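Long-range contacts in type II restriction enzyme MspI (Moraxella sp., PDB 1SA3), which recognises the double-stranded DNA sequence 5'-CCGG-3' and cleaves it after the first cytosine, leaving fragments with 5'-terminal phosphates: residues 37-42 with 80-85; 99-104 with 111-116. All coordinates share one frame; numbering follows the deposited sequence.

Contact 1: 37-42 with 80-85; sequences YILDIF and VSSSDT. With NA (sodium ion), chain G.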
loop_
_atom_site.group_PDB
_atom_site.type_symbol
_atom_site.label_atom_id
_atom_site.label_comp_id
_atom_site.label_asym_id
_atom_site.label_seq_id
_atom_site.Cartn_x
_atom_site.Cartn_y
_atom_site.Cartn_z
ATOM N N TYR E 37 -14.078 1.315 -6.552
ATOM C CA TYR E 37 -14.943 0.512 -5.688
ATOM C C TYR E 37 -14.944 1.130 -4.287
ATOM O O TYR E 37 -15.997 1.261 -3.660
ATOM C CB TYR E 37 -14.419 -0.926 -5.665
ATOM C CG TYR E 37 -15.294 -1.965 -4.982
ATOM C CD1 TYR E 37 -16.683 -1.830 -4.915
ATOM C CD2 TYR E 37 -14.722 -3.121 -4.458
ATOM C CE1 TYR E 37 -17.476 -2.841 -4.337
ATOM C CE2 TYR E 37 -15.483 -4.114 -3.894
ATOM C CZ TYR E 37 -16.861 -3.976 -3.833
ATOM O OH TYR E 37 -17.590 -4.997 -3.278
ATOM N N ILE E 38 -13.769 1.530 -3.806
ATOM C CA ILE E 38 -13.672 2.157 -2.487
ATOM C C ILE E 38 -14.334 3.532 -2.516
ATOM O O ILE E 38 -15.091 3.874 -1.612
ATOM C CB ILE E 38 -12.191 2.324 -2.033
ATOM C CG1 ILE E 38 -11.539 0.954 -1.836
ATOM C CG2 ILE E 38 -12.112 3.127 -0.728
ATOM C CD1 ILE E 38 -12.127 0.128 -0.699
ATOM N N LEU E 39 -14.060 4.315 -3.558
ATOM C CA LEU E 39 -14.628 5.649 -3.669
ATOM C C LEU E 39 -16.157 5.629 -3.640
ATOM O O LEU E 39 -16.779 6.480 -2.995
ATOM C CB LEU E 39 -14.135 6.340 -4.943
ATOM C CG LEU E 39 -12.631 6.619 -5.087
ATOM C CD1 LEU E 39 -12.356 7.171 -6.476
ATOM C CD2 LEU E 39 -12.166 7.611 -4.032
ATOM N N ASP E 40 -16.759 4.654 -4.315
ATOM C CA ASP E 40 -18.213 4.553 -4.352
ATOM C C ASP E 40 -18.813 4.097 -3.024
ATOM O O ASP E 40 -19.876 4.569 -2.624
ATOM C CB ASP E 40 -18.654 3.608 -5.475
ATOM C CG ASP E 40 -18.555 4.251 -6.851
ATOM O OD1 ASP E 40 -18.260 5.463 -6.924
ATOM O OD2 ASP E 40 -18.779 3.540 -7.856
ATOM N N ILE E 41 -18.141 3.178 -2.339
ATOM C CA ILE E 41 -18.645 2.708 -1.058
ATOM C C ILE E 41 -18.680 3.882 -0.074
ATOM O O ILE E 41 -19.605 3.992 0.732
ATOM C CB ILE E 41 -17.765 1.563 -0.490
ATOM C CG1 ILE E 41 -17.961 0.296 -1.324
ATOM C CG2 ILE E 41 -18.121 1.298 0.974
ATOM C CD1 ILE E 41 -17.000 -0.836 -0.985
ATOM N N PHE E 42 -17.684 4.766 -0.169
ATOM C CA PHE E 42 -17.581 5.932 0.709
ATOM C C PHE E 42 -17.849 7.255 -0.005
ATOM O O PHE E 42 -17.293 8.292 0.362
ATOM C CB PHE E 42 -16.183 5.986 1.352
ATOM C CG PHE E 42 -15.925 4.874 2.334
ATOM C CD1 PHE E 42 -15.567 3.606 1.891
ATOM C CD2 PHE E 42 -16.085 5.087 3.702
ATOM C CE1 PHE E 42 -15.371 2.563 2.788
ATOM C CE2 PHE E 42 -15.892 4.052 4.619
ATOM C CZ PHE E 42 -15.535 2.784 4.164
ATOM N N VAL E 80 -19.552 11.967 4.975
ATOM C CA VAL E 80 -18.404 11.348 4.336
ATOM C C VAL E 80 -18.365 11.734 2.870
ATOM O O VAL E 80 -19.406 11.954 2.248
ATOM C CB VAL E 80 -18.480 9.802 4.395
ATOM C CG1 VAL E 80 -17.139 9.198 3.973
ATOM C CG2 VAL E 80 -18.870 9.338 5.783
ATOM N N SER E 81 -17.154 11.817 2.334
ATOM C CA SER E 81 -16.922 12.126 0.931
ATOM C C SER E 81 -15.579 11.497 0.576
ATOM O O SER E 81 -14.761 11.223 1.460
ATOM C CB SER E 81 -16.872 13.634 0.694
ATOM O OG SER E 81 -15.746 14.209 1.317
ATOM N N SER E 82 -15.349 11.267 -0.707
ATOM C CA SER E 82 -14.102 10.649 -1.141
ATOM C C SER E 82 -13.724 11.128 -2.528
ATOM O O SER E 82 -14.567 11.627 -3.272
ATOM C CB SER E 82 -14.254 9.126 -1.156
ATOM O OG SER E 82 -15.257 8.732 -2.080
ATOM N N SER E 83 -12.456 10.971 -2.883
ATOM C CA SER E 83 -12.008 11.396 -4.193
ATOM C C SER E 83 -10.640 10.854 -4.562
ATOM O O SER E 83 -9.818 10.539 -3.695
ATOM C CB SER E 83 -11.960 12.924 -4.263
ATOM O OG SER E 83 -10.857 13.431 -3.530
ATOM N N ASP E 84 -10.423 10.745 -5.867
ATOM C CA ASP E 84 -9.159 10.303 -6.425
ATOM C C ASP E 84 -8.157 11.389 -6.045
ATOM O O ASP E 84 -8.525 12.555 -5.921
ATOM C CB ASP E 84 -9.271 10.221 -7.947
ATOM C CG ASP E 84 -7.938 9.949 -8.618
ATOM O OD1 ASP E 84 -7.662 10.578 -9.660
ATOM O OD2 ASP E 84 -7.168 9.106 -8.115
ATOM N N THR E 85 -6.901 11.014 -5.854
ATOM C CA THR E 85 -5.882 11.990 -5.499
ATOM C C THR E 85 -4.925 12.187 -6.655
ATOM O O THR E 85 -4.300 11.241 -7.131
ATOM C CB THR E 85 -5.078 11.541 -4.261
ATOM O OG1 THR E 85 -5.965 11.430 -3.143
ATOM C CG2 THR E 85 -3.978 12.553 -3.927
HETATM NA NA NA G . -5.795 7.204 -7.968
HETATM O O HOH W 1 -4.125 8.765 -8.063
HETATM O O HOH W 2 -3.962 5.664 -8.166
#
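Ser82 sets its OG between its own backbone N and carbonyl carbon (chi1 62°), which aims the hydroxyl at the last turn of helix 23-41. There it donates a hydrogen bond to Leu39 O at 2.9 Å, arriving in the carbonyl plane on a lone pair, with a C=O...OG angle of 116°. Phe42 O lies 3.2 Å from the same Ser82 OG, so two carbonyls of the helix end lie close to this hydroxyl. Leu39 turns CG away from its carbonyl carbon (chi1 -63°) and lays its side chain along the strand. Its CD2 rests on the backbone, 3.6 Å from Ser83 N, and CD1 reaches toward the amide of Asp84. Farther down, Val80 CG1 meets the rim of the Phe42 ring near its plane, 4.3 Å from CD2, and lies 3.7 Å from Phe42 O; Ile102 and Leu48 pack against both side chains. Segment 37-41 of the helix runs at 158° to segment 80-84 of the strand, nearly antiparallel, and their axes come within 7.7 Å, close enough for a serine to bond directly to the helix backbone. At the far end of the strand Asp84 binds the sodium ion through OD2 at 2.4 Å, and water 1, another ligand of the ion, donates to Thr85 O. Glu35, one turn before Leu39 on the same helix, and Asp99 O complete the protein ligands. A helix packed on a mixed sheet, with acidic residues of helix and strand gathered at one metal site, is consistent with the PD-(D/E)XK nuclease core, to whose clan MspI belongs.

Contact 2: 99-104 with 111-116; sequences DATIRF and SRLVPL. With NA (sodium ion), chain G.
Backbone hydrogen bonds join Ala100, Ile102 and Phe104 to Leu116, Val114 and Arg112 as the hydrogen-bonded pairs of an antiparallel hairpin. Val114 N to Ile102 O is short, 2.7 Å, whereas the return bond from Ile102 N to Val114 O is 3.2 Å and comes from above the carbonyl plane. At the open end Asp99 N and Ala100 N both face Leu116 O, a classic beta bulge: Asp99 N bonds at 2.6 Å, nearly along the C=O axis, and Ala100 N only weakly. Thr101 and Arg103, opposite Pro115 and Leu113 in the non-hydrogen-bonded pairs, send their CA-H groups to Val114 O and Arg112 O.

Apolar contacts occupy both faces of the sheet. On one, Leu116 CD1 lies 3.8 Å from Ile102 CG1, and Val114 CG2 meets the edge of the Phe104 ring in its plane, 3.7 Å from CE1, while Ile102 CG2 lies over one face of that ring, offset toward its rim. On the other, Leu113 CD1 touches Thr101 CB.

Polar side-chain contacts are fewer. A bend at chi3 (-66°) folds Arg103 back across Leu113, whose CD1 lies over one face of the guanidinium, 3.7 Å from NH2; Arg103 NH1 makes a weak bond to Ser111 OG at the guanidinium edge. Arg112 NE turns to Leu113 O, with NH2 paired to Asp202.

Metal coordination uses the bulge residue: Asp99 O binds the sodium ion at 2.7 Å, and water 2, itself a ligand of the ion, donates to Asp99 OD1. Asp99 OD2 accepts from Ile118 N. With its amide, carbonyl and both carboxylate oxygens engaged, Asp99 is held by backbone and side chain alike, which probably fixes the carbonyl on the ion; the same residue packs against a DNA phosphate.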
loop_
_atom_site.group_PDB
_atom_site.type_symbol
_atom_site.label_atom_id
_atom_site.label_comp_id
_atom_site.label_asym_id
_atom_site.label_seq_id
_atom_site.Cartn_x
_atom_site.Cartn_y
_atom_site.Cartn_z
ATOM N N ASP E 99 -3.240 7.389 -3.324
ATOM C CA ASP E 99 -4.069 7.126 -4.497
ATOM C C ASP E 99 -5.424 7.800 -4.432
ATOM O O ASP E 99 -6.017 8.109 -5.467
ATOM C CB ASP E 99 -4.307 5.617 -4.666
ATOM C CG ASP E 99 -3.053 4.866 -5.050
ATOM O OD1 ASP E 99 -2.311 5.371 -5.912
ATOM O OD2 ASP E 99 -2.813 3.767 -4.504
ATOM N N ALA E 100 -5.920 8.013 -3.216
ATOM C CA ALA E 100 -7.232 8.619 -3.024
ATOM C C ALA E 100 -7.410 8.988 -1.565
ATOM O O ALA E 100 -6.606 8.601 -0.721
ATOM C CB ALA E 100 -8.318 7.629 -3.423
ATOM N N THR E 101 -8.474 9.726 -1.273
ATOM C CA THR E 101 -8.754 10.125 0.096
ATOM C C THR E 101 -10.232 10.013 0.442
ATOM O O THR E 101 -11.103 10.049 -0.438
ATOM C CB THR E 101 -8.323 11.585 0.366
ATOM O OG1 THR E 101 -9.094 12.478 -0.448
ATOM C CG2 THR E 101 -6.856 11.777 0.043
ATOM N N ILE E 102 -10.496 9.857 1.735
ATOM C CA ILE E 102 -11.857 9.808 2.272
ATOM C C ILE E 102 -11.816 10.811 3.423
ATOM O O ILE E 102 -10.854 10.817 4.204
ATOM C CB ILE E 102 -12.214 8.438 2.885
ATOM C CG1 ILE E 102 -12.174 7.349 1.814
ATOM C CG2 ILE E 102 -13.612 8.500 3.543
ATOM C CD1 ILE E 102 -12.394 5.960 2.382
ATOM N N ARG E 103 -12.815 11.681 3.504
ATOM C CA ARG E 103 -12.887 12.634 4.605
ATOM C C ARG E 103 -14.141 12.338 5.419
ATOM O O ARG E 103 -15.244 12.265 4.869
ATOM C CB ARG E 103 -12.937 14.079 4.099
ATOM C CG ARG E 103 -13.156 15.092 5.228
ATOM C CD ARG E 103 -13.169 16.528 4.718
ATOM N NE ARG E 103 -11.872 16.933 4.188
ATOM C CZ ARG E 103 -10.791 17.178 4.925
ATOM N NH1 ARG E 103 -10.829 17.068 6.247
ATOM N NH2 ARG E 103 -9.659 17.527 4.332
ATOM N N PHE E 104 -13.973 12.141 6.724
ATOM C CA PHE E 104 -15.111 11.874 7.597
ATOM C C PHE E 104 -15.376 13.104 8.437
ATOM O O PHE E 104 -14.440 13.702 8.973
ATOM C CB PHE E 104 -14.836 10.714 8.552
ATOM C CG PHE E 104 -14.576 9.408 7.875
ATOM C CD1 PHE E 104 -13.275 8.995 7.606
ATOM C CD2 PHE E 104 -15.629 8.569 7.536
ATOM C CE1 PHE E 104 -13.029 7.755 7.011
ATOM C CE2 PHE E 104 -15.389 7.338 6.945
ATOM C CZ PHE E 104 -14.086 6.932 6.685
ATOM N N SER E 111 -13.252 16.963 11.580
ATOM C CA SER E 111 -13.186 15.940 10.544
ATOM C C SER E 111 -11.812 15.292 10.499
ATOM O O SER E 111 -10.860 15.776 11.116
ATOM C CB SER E 111 -13.518 16.551 9.181
ATOM O OG SER E 111 -12.563 17.533 8.819
ATOM N N ARG E 112 -11.722 14.185 9.770
ATOM C CA ARG E 112 -10.471 13.452 9.621
ATOM C C ARG E 112 -10.278 13.122 8.152
ATOM O O ARG E 112 -11.178 12.579 7.508
ATOM C CB ARG E 112 -10.518 12.159 10.449
ATOM C CG ARG E 112 -9.473 11.085 10.078
ATOM C CD ARG E 112 -8.048 11.566 10.230
ATOM N NE ARG E 112 -7.063 10.619 9.707
ATOM C CZ ARG E 112 -6.804 9.427 10.240
ATOM N NH1 ARG E 112 -7.453 9.011 11.317
ATOM N NH2 ARG E 112 -5.884 8.648 9.692
ATOM N N LEU E 113 -9.127 13.488 7.609
ATOM C CA LEU E 113 -8.828 13.171 6.222
ATOM C C LEU E 113 -8.052 11.862 6.271
ATOM O O LEU E 113 -7.164 11.694 7.115
ATOM C CB LEU E 113 -7.970 14.257 5.584
ATOM C CG LEU E 113 -7.572 14.004 4.125
ATOM C CD1 LEU E 113 -8.812 14.061 3.235
ATOM C CD2 LEU E 113 -6.546 15.038 3.696
ATOM N N VAL E 114 -8.396 10.928 5.390
ATOM C CA VAL E 114 -7.712 9.640 5.362
ATOM C C VAL E 114 -7.120 9.328 3.990
ATOM O O VAL E 114 -7.812 8.798 3.112
ATOM C CB VAL E 114 -8.660 8.477 5.729
ATOM C CG1 VAL E 114 -7.854 7.191 5.924
ATOM C CG2 VAL E 114 -9.442 8.808 6.981
ATOM N N PRO E 115 -5.836 9.669 3.778
ATOM C CA PRO E 115 -5.185 9.396 2.496
ATOM C C PRO E 115 -5.024 7.881 2.392
ATOM O O PRO E 115 -4.713 7.200 3.386
ATOM C CB PRO E 115 -3.853 10.142 2.618
ATOM C CG PRO E 115 -3.581 10.102 4.087
ATOM C CD PRO E 115 -4.936 10.436 4.661
ATOM N N LEU E 116 -5.251 7.355 1.197
ATOM C CA LEU E 116 -5.186 5.914 0.991
ATOM C C LEU E 116 -4.275 5.484 -0.136
ATOM O O LEU E 116 -4.068 6.217 -1.102
ATOM C CB LEU E 116 -6.585 5.375 0.656
ATOM C CG LEU E 116 -7.843 5.858 1.378
ATOM C CD1 LEU E 116 -9.066 5.524 0.514
ATOM C CD2 LEU E 116 -7.960 5.207 2.747
HETATM NA NA NA G . -5.795 7.204 -7.968
HETATM O O HOH W 2 -3.962 5.664 -8.166
HETATM O O HOH W 1 -4.125 8.765 -8.063
#

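How the contacts relate
After helix 4-12 the chain runs through helix 23-41 and two further helices, 45-51 and 57-69, before strand 77-84 returns to pack on helix 23-41; contact 1 closes this long loop. Contact 2 opens only afterwards and closes a short hairpin between strands 100-106 and 111-121, so the two lie in series and neither nests nor crosses. Strands 77-84 and 100-106 are neighbours in one sheet, joined by probable hydrogen bonds from Arg103 N to Ser81 O and Thr101 N to Ser83 O. Contact 1 thus fastens a helix to the edge strand and contact 2 extends the sheet inward; both converge on the sodium ion and two of its water ligands.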